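PDB 4J6O: metallophosphoesterase from Clostridium thermocellum, which probably removes 2'- or 3'-phosphate groups from broken RNA ends, as the manganese-binding phosphatase domain of the bacterial Pnkp-Hen1 repair system. Local coordinates for residues P71-V76 against L119-K124. Sequence-based numbering, arbitrary orientation. Where two conformers were deposited one is given.
Sequences PKITEV and LEQLAK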
# COMPACT_ATOMS: atom_id res chain seq x y z
N PRO A 71 -6.37 -14.11 2.59
CA PRO A 71 -6.10 -15.54 2.56
C PRO A 71 -4.75 -15.95 1.99
O PRO A 71 -4.38 -17.10 2.20
CB PRO A 71 -7.19 -16.06 1.62
CG PRO A 71 -7.37 -14.93 0.68
CD PRO A 71 -7.32 -13.70 1.53
N LYS A 72 -4.04 -15.03 1.33
CA LYS A 72 -2.84 -15.39 0.57
C LYS A 72 -1.74 -14.35 0.78
O LYS A 72 -1.11 -13.86 -0.13
CB LYS A 72 -3.18 -15.59 -0.92
CG LYS A 72 -3.89 -16.90 -1.16
CD LYS A 72 -4.10 -17.11 -2.64
CE LYS A 72 -4.91 -18.39 -2.92
NZ LYS A 72 -4.81 -18.69 -4.41
N ILE A 73 -1.55 -13.97 2.04
CA ILE A 73 -0.55 -12.97 2.39
C ILE A 73 0.91 -13.30 1.93
O ILE A 73 1.61 -12.42 1.45
CB ILE A 73 -0.60 -12.77 3.91
CG1 ILE A 73 -2.00 -12.28 4.28
CG2 ILE A 73 0.48 -11.81 4.33
CD1 ILE A 73 -2.37 -12.39 5.82
N THR A 74 1.38 -14.55 2.09
CA THR A 74 2.77 -14.80 1.68
C THR A 74 2.96 -14.77 0.16
O THR A 74 3.98 -14.35 -0.30
CB THR A 74 3.37 -16.12 2.23
OG1 THR A 74 2.64 -17.23 1.71
CG2 THR A 74 3.29 -16.15 3.75
N GLU A 75 1.91 -15.14 -0.59
CA GLU A 75 1.98 -15.05 -2.04
C GLU A 75 2.01 -13.59 -2.47
O GLU A 75 2.78 -13.24 -3.37
CB GLU A 75 0.81 -15.78 -2.71
CG GLU A 75 0.85 -17.30 -2.54
CD GLU A 75 2.24 -17.90 -2.75
OE1 GLU A 75 2.81 -17.73 -3.86
OE2 GLU A 75 2.76 -18.54 -1.80
N VAL A 76 1.18 -12.75 -1.83
CA VAL A 76 1.26 -11.32 -2.10
C VAL A 76 2.69 -10.82 -1.84
O VAL A 76 3.26 -10.07 -2.62
CB VAL A 76 0.27 -10.50 -1.23
CG1 VAL A 76 0.52 -9.00 -1.38
CG2 VAL A 76 -1.18 -10.82 -1.64
N LEU A 119 0.54 -14.04 10.62
CA LEU A 119 1.51 -14.81 11.38
C LEU A 119 1.35 -16.30 11.13
O LEU A 119 2.33 -17.04 10.99
CB LEU A 119 1.37 -14.50 12.86
CG LEU A 119 1.80 -13.07 13.21
CD1 LEU A 119 1.48 -12.78 14.69
CD2 LEU A 119 3.28 -12.84 12.88
N GLU A 120 0.10 -16.74 11.04
CA GLU A 120 -0.16 -18.15 10.80
C GLU A 120 0.19 -18.57 9.38
O GLU A 120 0.61 -19.70 9.14
CB GLU A 120 -1.59 -18.50 11.15
CG GLU A 120 -2.62 -18.01 10.20
CD GLU A 120 -4.03 -18.20 10.74
OE1 GLU A 120 -4.18 -18.37 11.98
OE2 GLU A 120 -4.98 -18.19 9.94
N GLN A 121 0.09 -17.63 8.44
CA GLN A 121 0.53 -17.89 7.08
C GLN A 121 2.06 -17.84 6.95
O GLN A 121 2.66 -18.63 6.21
CB GLN A 121 -0.19 -16.96 6.11
CG GLN A 121 -1.71 -17.27 6.06
CD GLN A 121 -2.47 -16.27 5.18
OE1 GLN A 121 -1.92 -15.80 4.21
NE2 GLN A 121 -3.71 -15.91 5.59
N LEU A 122 2.70 -16.92 7.65
CA LEU A 122 4.15 -16.81 7.61
C LEU A 122 4.81 -18.05 8.23
O LEU A 122 5.89 -18.48 7.79
CB LEU A 122 4.63 -15.56 8.35
CG LEU A 122 4.73 -14.30 7.50
CD1 LEU A 122 5.35 -13.21 8.34
CD2 LEU A 122 5.54 -14.51 6.24
N ALA A 123 4.16 -18.59 9.24
CA ALA A 123 4.64 -19.76 9.97
C ALA A 123 4.91 -20.94 9.05
O ALA A 123 5.78 -21.76 9.32
CB ALA A 123 3.65 -20.15 11.04
N LYS A 124 4.16 -21.02 7.96
CA LYS A 124 4.33 -22.10 6.99
C LYS A 124 5.54 -21.93 6.05
O LYS A 124 5.79 -22.79 5.21
CB LYS A 124 3.05 -22.25 6.16
CG LYS A 124 1.79 -22.35 7.00
CD LYS A 124 0.53 -22.35 6.13
CE LYS A 124 -0.74 -22.49 6.99
NZ LYS A 124 -1.94 -22.90 6.19
O HOH W 1 -0.15 -17.09 2.58
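Q121 reaches out from helix 115-122 and places its amide oxygen at the first turn of helix 73-86, an instructive case of how a side chain can serve, directly or through water, backbone N-H groups that the first turn leaves without a partner in the helix. The I73 N-H donates to Q121 OE1 over 2.9 Å, meeting it in the carbonyl plane with a C=O...N angle of 156°, although the N-H...O angle of 139° leaves the bond well short of straight. The next amide is served indirectly: a water accepts from T74 N and donates to Q121 OE1 at 2.7 Å, so two bonds grip this oxygen. Beyond CG the glutamine chain is extended (chi2 175°), which carries the amide over to the start of helix 73-86. Its NE2 donates to G70 O, fixing which way round the amide lies.

This contact joins two helices of the calcineurin-like phosphoesterase fold, with the I73 side chain about 12 Å from the bound manganese and K72, the N-cap residue, salt-bridged to D25.

The side chains of I73 and Q121 lie roughly perpendicular, bringing I73 CD1 to 3.8 Å from Q121 NE2. The next residue, T74, turns its methyl toward the other helix: CG2 lies 3.5 Å from Q121 O and 3.7 Å from L122 CD2, the T74 and L122 side chains running antiparallel alongside one another, while L122 also packs on L104 of helix 95-104.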